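PDB 4YWO: mercuric reductase from Metallosphaera sedula, which probably uses NADPH and a bound FAD to reduce mercuric ion, Hg(2+), to elemental mercury, working as a homodimer. Local coordinates for residues E382-V394 with G402-I414. Sequence-based numbering, arbitrary orientation.
Sequences EIINSRLGFVKMV and GVHAVGENVAEMI
F390 lies across V406 on one face of an antiparallel beta hairpin, the pairing of strands 390-396 and 399-407 in the five-stranded sheet of the dimerisation domain. The two strand segments run at 176° to one another. F390, K392 and V394 face V406, H404 and G402 as hydrogen-bonded pairs, though the return bond from G402 N to V394 O is weak; the straightest backbone bond between the strands, K392 N to H404 O, measures 2.7 Å with 169° at the hydrogen. With CG between its own backbone N and carbonyl carbon (chi1 69°), the F390 ring folds over the partner strand: CE2 meets V406 CG2 at 3.5 Å, and V406 N lies over one ring face. The other methyl of V406, CG1, touches L388 CD2 at 3.9 Å. Helix 215-227 packs on L388 and F390, while the extended chain of K392 carries NZ to salt bridges with E214 and E216.

On the opposite face, V391 CG2 meets M413 CE tip to tip at 3.8 Å and lies 4.0 Å from A405 CB. M393 lies alongside V403, its CE 4.2 Å from V403 CG2; helix 442-449 packs against V391, M393, V403 and M413.

Beyond the strands, E408 joins the loop that follows helix 379-383. I384 CD1 rests obliquely on its CB and CG, while E408 OE1 bonds to Q348 NE2. A water accepts from E408 N and donates to S386 O. Beside it, S386 OG donates to the anti lone pair of E408 OE2 at 2.7 Å.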
ATOM      1  N   GLU A 382      -5.397  12.117  -7.402  1.00 15.39           N
ATOM      2  CA  GLU A 382      -5.583  12.956  -8.571  1.00 16.27           C
ATOM      3  C   GLU A 382      -4.773  12.482  -9.771  1.00 16.33           C
ATOM      4  O   GLU A 382      -5.277  12.374 -10.933  1.00 16.77           O
ATOM      5  CB  GLU A 382      -5.254  14.417  -8.151  1.00 17.95           C
ATOM      6  CG  GLU A 382      -6.061  14.945  -6.964  1.00 21.99           C
ATOM      7  CD  GLU A 382      -5.602  16.283  -6.307  1.00 32.45           C
ATOM      8  OE1 GLU A 382      -5.249  17.171  -7.113  1.00 35.31           O
ATOM      9  OE2 GLU A 382      -5.569  16.394  -5.012  1.00 35.68           O
ATOM     10  N   ILE A 383      -3.534  12.102  -9.531  1.00 14.88           N
ATOM     11  CA  ILE A 383      -2.618  11.654 -10.580  1.00 15.45           C
ATOM     12  C   ILE A 383      -3.093  10.381 -11.304  1.00 16.04           C
ATOM     13  O   ILE A 383      -3.024  10.278 -12.532  1.00 18.42           O
ATOM     14  CB  ILE A 383      -1.183  11.456 -10.016  1.00 15.33           C
ATOM     15  CG1 ILE A 383      -0.568  12.796  -9.633  1.00 17.05           C
ATOM     16  CG2 ILE A 383      -0.244  10.680 -10.988  1.00 17.30           C
ATOM     17  CD1 ILE A 383       0.667  12.677  -8.763  1.00 18.01           C
ATOM     18  N   ILE A 384      -3.730   9.475 -10.546  1.00 13.64           N
ATOM     19  CA  ILE A 384      -4.179   8.199 -11.103  1.00 15.13           C
ATOM     20  C   ILE A 384      -5.674   8.138 -11.353  1.00 16.78           C
ATOM     21  O   ILE A 384      -6.211   7.042 -11.503  1.00 16.41           O
ATOM     22  CB  ILE A 384      -3.685   7.015 -10.209  1.00 15.25           C
ATOM     23  CG1 ILE A 384      -4.400   6.961  -8.844  1.00 16.32           C
ATOM     24  CG2 ILE A 384      -2.179   6.983 -10.044  1.00 16.05           C
ATOM     25  CD1 ILE A 384      -4.097   5.813  -7.902  1.00 16.34           C
ATOM     26  N   ASN A 385      -6.314   9.281 -11.352  1.00 16.38           N
ATOM     27  CA  ASN A 385      -7.743   9.366 -11.687  0.50 17.84           C
ATOM     28  C   ASN A 385      -8.603   8.499 -10.768  1.00 20.19           C
ATOM     29  O   ASN A 385      -9.466   7.720 -11.230  1.00 20.46           O
ATOM     30  CB  ASN A 385      -7.949   8.962 -13.175  0.50 20.03           C
ATOM     31  CG  ASN A 385      -7.474  10.026 -14.133  0.50 22.12           C
ATOM     32  OD1 ASN A 385      -7.149  11.137 -13.720  0.50 25.73           O
ATOM     33  ND2 ASN A 385      -7.429   9.700 -15.442  0.50 27.05           N
ATOM     34  N   SER A 386      -8.342   8.574  -9.457  1.00 15.53           N
ATOM     35  CA  SER A 386      -9.121   7.762  -8.496  1.00 16.53           C
ATOM     36  C   SER A 386      -9.505   8.597  -7.317  1.00 14.58           C
ATOM     37  O   SER A 386      -9.115   8.409  -6.171  1.00 14.95           O
ATOM     38  CB  SER A 386      -8.305   6.510  -8.118  1.00 17.96           C
ATOM     39  OG  SER A 386      -9.203   5.622  -7.423  1.00 19.18           O
ATOM     40  N   ARG A 387     -10.291   9.635  -7.608  1.00 15.67           N
ATOM     41  CA  ARG A 387     -10.565  10.637  -6.597  1.00 15.89           C
ATOM     42  C   ARG A 387     -11.729  10.275  -5.653  1.00 14.65           C
ATOM     43  O   ARG A 387     -11.816  10.928  -4.609  1.00 17.64           O
ATOM     44  CB  ARG A 387     -10.928  11.995  -7.272  1.00 18.26           C
ATOM     45  CG  ARG A 387      -9.747  12.576  -8.041  1.00 16.80           C
ATOM     46  CD  ARG A 387     -10.250  13.827  -8.713  1.00 26.09           C
ATOM     47  NE  ARG A 387      -9.233  14.711  -9.170  1.00 33.49           N
ATOM     48  CZ  ARG A 387      -8.528  14.640 -10.282  1.00 42.89           C
ATOM     49  NH1 ARG A 387      -8.560  13.537 -11.097  1.00 50.45           N
ATOM     50  NH2 ARG A 387      -7.711  15.708 -10.538  1.00 35.65           N
ATOM     51  N   LEU A 388     -12.543   9.259  -5.940  1.00 14.47           N
ATOM     52  CA  LEU A 388     -13.613   8.858  -5.062  1.00 16.48           C
ATOM     53  C   LEU A 388     -13.041   8.271  -3.758  1.00 16.93           C
ATOM     54  O   LEU A 388     -12.044   7.516  -3.817  1.00 17.92           O
ATOM     55  CB  LEU A 388     -14.494   7.843  -5.750  1.00 17.76           C
ATOM     56  CG  LEU A 388     -15.692   7.390  -4.917  1.00 19.04           C
ATOM     57  CD1 LEU A 388     -16.934   7.055  -5.738  1.00 24.66           C
ATOM     58  CD2 LEU A 388     -15.349   6.223  -4.018  1.00 20.51           C
ATOM     59  N   GLY A 389     -13.559   8.707  -2.643  1.00 14.49           N
ATOM     60  CA  GLY A 389     -13.204   8.103  -1.372  1.00 14.11           C
ATOM     61  C   GLY A 389     -12.829   9.050  -0.303  1.00 13.61           C
ATOM     62  O   GLY A 389     -12.981  10.266  -0.418  1.00 14.12           O
ATOM     63  N   PHE A 390     -12.295   8.496   0.756  1.00 11.97           N
ATOM     64  CA  PHE A 390     -11.942   9.210   1.936  1.00 11.84           C
ATOM     65  C   PHE A 390     -11.040   8.441   2.852  1.00 14.21           C
ATOM     66  O   PHE A 390     -10.892   7.218   2.724  1.00 12.78           O
ATOM     67  CB  PHE A 390     -13.215   9.635   2.754  1.00 11.81           C
ATOM     68  CG  PHE A 390     -13.922   8.469   3.383  1.00 11.80           C
ATOM     69  CD1 PHE A 390     -13.528   7.963   4.625  1.00 12.43           C
ATOM     70  CD2 PHE A 390     -14.805   7.689   2.647  1.00 12.76           C
ATOM     71  CE1 PHE A 390     -14.113   6.794   5.140  1.00 13.77           C
ATOM     72  CE2 PHE A 390     -15.397   6.554   3.157  1.00 13.31           C
ATOM     73  CZ  PHE A 390     -15.040   6.074   4.384  1.00 13.62           C
ATOM     74  N   VAL A 391     -10.466   9.146   3.810  1.00 13.69           N
ATOM     75  CA  VAL A 391      -9.739   8.497   4.933  1.00 14.59           C
ATOM     76  C   VAL A 391     -10.293   9.116   6.222  1.00 14.25           C
ATOM     77  O   VAL A 391     -10.332  10.354   6.371  1.00 15.02           O
ATOM     78  CB  VAL A 391      -8.201   8.622   4.846  1.00 16.45           C
ATOM     79  CG1 VAL A 391      -7.582   7.880   5.971  1.00 17.03           C
ATOM     80  CG2 VAL A 391      -7.771   8.035   3.570  1.00 17.67           C
ATOM     81  N   LYS A 392     -10.744   8.258   7.141  1.00 12.42           N
ATOM     82  CA  LYS A 392     -11.278   8.724   8.447  1.00 13.31           C
ATOM     83  C   LYS A 392     -10.415   8.154   9.547  1.00 13.61           C
ATOM     84  O   LYS A 392     -10.084   6.957   9.550  1.00 15.22           O
ATOM     85  CB  LYS A 392     -12.677   8.231   8.639  1.00 13.80           C
ATOM     86  CG  LYS A 392     -13.390   8.730   9.879  1.00 16.77           C
ATOM     87  CD  LYS A 392     -14.888   8.343   9.759  1.00 19.70           C
ATOM     88  CE  LYS A 392     -15.681   9.017  10.813  1.00 23.66           C
ATOM     89  NZ  LYS A 392     -17.141   8.677  10.664  1.00 23.34           N
ATOM     90  N   MET A 393     -10.046   8.993  10.483  1.00 11.91           N
ATOM     91  CA  MET A 393      -9.175   8.632  11.609  1.00 12.91           C
ATOM     92  C   MET A 393      -9.850   8.972  12.911  1.00 14.06           C
ATOM     93  O   MET A 393     -10.474  10.056  12.991  1.00 14.96           O
ATOM     94  CB  MET A 393      -7.802   9.282  11.463  1.00 13.42           C
ATOM     95  CG  MET A 393      -6.739   8.948  12.554  1.00 13.50           C
ATOM     96  SD  MET A 393      -5.144   9.645  12.215  1.00 17.21           S
ATOM     97  CE  MET A 393      -4.561   8.475  11.002  1.00 18.41           C
ATOM     98  N   VAL A 394      -9.812   8.066  13.857  1.00 12.95           N
ATOM     99  CA  VAL A 394     -10.456   8.234  15.143  1.00 14.32           C
ATOM    100  C   VAL A 394      -9.447   8.103  16.258  1.00 16.65           C
ATOM    101  O   VAL A 394      -8.629   7.175  16.244  1.00 14.07           O
ATOM    102  CB  VAL A 394     -11.533   7.180  15.358  1.00 16.07           C
ATOM    103  CG1 VAL A 394     -12.247   7.351  16.686  1.00 18.67           C
ATOM    104  CG2 VAL A 394     -12.532   7.047  14.207  1.00 18.19           C
ATOM    105  N   GLY A 402      -8.811   3.992  15.382  1.00 14.57           N
ATOM    106  CA  GLY A 402      -9.577   3.486  14.252  1.00 14.32           C
ATOM    107  C   GLY A 402      -9.142   4.256  13.042  1.00 12.73           C
ATOM    108  O   GLY A 402      -8.886   5.467  13.052  1.00 12.50           O
ATOM    109  N   VAL A 403      -9.097   3.533  11.915  1.00 13.59           N
ATOM    110  CA  VAL A 403      -8.873   4.134  10.595  1.00 12.71           C
ATOM    111  C   VAL A 403      -9.773   3.414   9.615  1.00 13.30           C
ATOM    112  O   VAL A 403      -9.828   2.164   9.607  1.00 12.92           O
ATOM    113  CB  VAL A 403      -7.387   4.052  10.149  1.00 12.95           C
ATOM    114  CG1 VAL A 403      -7.207   4.492   8.721  1.00 14.97           C
ATOM    115  CG2 VAL A 403      -6.437   4.721  11.111  1.00 14.43           C
ATOM    116  N   HIS A 404     -10.477   4.177   8.764  1.00 11.58           N
ATOM    117  CA  HIS A 404     -11.420   3.683   7.815  1.00 12.92           C
ATOM    118  C   HIS A 404     -11.142   4.413   6.552  1.00 13.56           C
ATOM    119  O   HIS A 404     -11.009   5.610   6.527  1.00 14.32           O
ATOM    120  CB  HIS A 404     -12.859   3.953   8.306  1.00 13.78           C
ATOM    121  CG  HIS A 404     -13.070   3.467   9.702  1.00 14.01           C
ATOM    122  ND1 HIS A 404     -13.631   2.251   9.994  1.00 13.74           N
ATOM    123  CD2 HIS A 404     -12.685   3.989  10.890  1.00 14.46           C
ATOM    124  CE1 HIS A 404     -13.564   2.037  11.284  1.00 15.23           C
ATOM    125  NE2 HIS A 404     -12.912   3.052  11.840  1.00 15.47           N
ATOM    126  N   ALA A 405     -11.141   3.706   5.392  1.00 12.92           N
ATOM    127  CA  ALA A 405     -10.759   4.402   4.171  1.00 12.47           C
ATOM    128  C   ALA A 405     -11.412   3.725   2.947  1.00 13.53           C
ATOM    129  O   ALA A 405     -11.735   2.509   2.971  1.00 13.15           O
ATOM    130  CB  ALA A 405      -9.262   4.392   3.997  1.00 13.83           C
ATOM    131  N   VAL A 406     -11.638   4.525   1.912  1.00 10.70           N
ATOM    132  CA  VAL A 406     -12.095   4.052   0.601  1.00 11.58           C
ATOM    133  C   VAL A 406     -11.155   4.761  -0.379  1.00 12.21           C
ATOM    134  O   VAL A 406     -11.015   5.983  -0.383  1.00 13.09           O
ATOM    135  CB  VAL A 406     -13.605   4.411   0.367  1.00 12.35           C
ATOM    136  CG1 VAL A 406     -13.929   4.079  -1.079  1.00 12.66           C
ATOM    137  CG2 VAL A 406     -14.469   3.720   1.369  1.00 15.63           C
ATOM    138  N   GLY A 407     -10.570   3.982  -1.300  1.00 12.09           N
ATOM    139  CA  GLY A 407      -9.717   4.558  -2.319  1.00 13.09           C
ATOM    140  C   GLY A 407      -8.884   3.474  -3.001  1.00 13.69           C
ATOM    141  O   GLY A 407      -8.962   2.271  -2.665  1.00 13.82           O
ATOM    142  N   GLU A 408      -8.131   3.880  -3.980  1.00 14.05           N
ATOM    143  CA  GLU A 408      -7.394   2.932  -4.813  1.00 15.25           C
ATOM    144  C   GLU A 408      -6.304   2.237  -3.970  1.00 16.50           C
ATOM    145  O   GLU A 408      -5.398   2.881  -3.437  1.00 17.45           O
ATOM    146  CB  GLU A 408      -6.679   3.694  -5.960  1.00 16.93           C
ATOM    147  CG  GLU A 408      -6.381   2.800  -7.121  1.00 18.57           C
ATOM    148  CD  GLU A 408      -7.694   2.303  -7.814  1.00 22.01           C
ATOM    149  OE1 GLU A 408      -7.579   1.147  -8.166  1.00 21.47           O
ATOM    150  OE2 GLU A 408      -8.819   2.990  -7.895  1.00 22.36           O
ATOM    151  N   ASN A 409      -6.367   0.924  -3.887  1.00 15.59           N
ATOM    152  CA  ASN A 409      -5.395   0.105  -3.218  1.00 18.41           C
ATOM    153  C   ASN A 409      -5.203   0.486  -1.761  1.00 16.00           C
ATOM    154  O   ASN A 409      -4.156   0.234  -1.197  1.00 16.21           O
ATOM    155  CB  ASN A 409      -4.050   0.182  -3.906  1.00 21.49           C
ATOM    156  CG  ASN A 409      -4.063  -0.350  -5.322  1.00 28.74           C
ATOM    157  OD1 ASN A 409      -3.389   0.261  -6.216  1.00 33.85           O
ATOM    158  ND2 ASN A 409      -4.714  -1.461  -5.546  1.00 27.60           N
ATOM    159  N   VAL A 410      -6.274   1.012  -1.096  1.00 11.96           N
ATOM    160  CA  VAL A 410      -6.122   1.305   0.346  1.00 12.16           C
ATOM    161  C   VAL A 410      -5.873   0.028   1.160  1.00 12.60           C
ATOM    162  O   VAL A 410      -5.468   0.118   2.300  1.00 12.50           O
ATOM    163  CB  VAL A 410      -7.227   2.219   0.880  1.00 12.83           C
ATOM    164  CG1 VAL A 410      -7.217   3.590   0.243  1.00 15.27           C
ATOM    165  CG2 VAL A 410      -8.622   1.598   0.802  1.00 13.37           C
ATOM    166  N   ALA A 411      -6.177  -1.143   0.615  1.00 11.82           N
ATOM    167  CA  ALA A 411      -5.797  -2.345   1.308  1.00 14.35           C
ATOM    168  C   ALA A 411      -4.306  -2.421   1.666  1.00 13.86           C
ATOM    169  O   ALA A 411      -3.971  -3.007   2.710  1.00 16.00           O
ATOM    170  CB  ALA A 411      -6.103  -3.547   0.459  1.00 15.19           C
ATOM    171  N   GLU A 412      -3.462  -1.729   0.905  1.00 15.22           N
ATOM    172  CA  GLU A 412      -1.998  -1.794   1.040  1.00 14.32           C
ATOM    173  C   GLU A 412      -1.516  -0.891   2.152  1.00 18.26           C
ATOM    174  O   GLU A 412      -0.370  -1.051   2.568  1.00 25.74           O
ATOM    175  CB  GLU A 412      -1.277  -1.513  -0.276  1.00 17.93           C
ATOM    176  CG  GLU A 412      -1.563  -2.520  -1.371  1.00 16.52           C
ATOM    177  CD  GLU A 412      -1.092  -3.974  -1.066  1.00 20.40           C
ATOM    178  OE1 GLU A 412      -0.334  -4.080  -0.062  1.00 24.33           O
ATOM    179  OE2 GLU A 412      -1.568  -4.982  -1.701  1.00 19.14           O
ATOM    180  N   MET A 413      -2.292   0.119   2.526  1.00 15.19           N
ATOM    181  CA  MET A 413      -1.934   1.044   3.609  1.00 16.98           C
ATOM    182  C   MET A 413      -2.581   0.696   4.947  1.00 17.55           C
ATOM    183  O   MET A 413      -2.189   1.237   5.975  1.00 16.58           O
ATOM    184  CB  MET A 413      -2.306   2.492   3.297  1.00 18.10           C
ATOM    185  CG  MET A 413      -3.755   2.831   3.489  1.00 19.02           C
ATOM    186  SD  MET A 413      -4.017   4.536   2.882  1.00 21.99           S
ATOM    187  CE  MET A 413      -5.647   4.915   3.522  1.00 20.67           C
ATOM    188  N   ILE A 414      -3.526  -0.232   4.993  1.00 16.50           N
ATOM    189  CA  ILE A 414      -4.280  -0.480   6.225  1.00 16.14           C
ATOM    190  C   ILE A 414      -3.391  -1.192   7.208  1.00 18.27           C
ATOM    191  O   ILE A 414      -3.593  -1.061   8.421  1.00 18.12           O
ATOM    192  CB  ILE A 414      -5.615  -1.195   5.961  1.00 16.93           C
ATOM    193  CG1 ILE A 414      -6.665  -0.880   7.059  1.00 17.45           C
ATOM    194  CG2 ILE A 414      -5.443  -2.704   5.758  1.00 18.60           C
ATOM    195  CD1 ILE A 414      -7.105   0.538   7.090  1.00 19.27           C
TER
HETATM  196  O   HOH W   1      -7.816   6.712  -4.368  1.00 17.11           O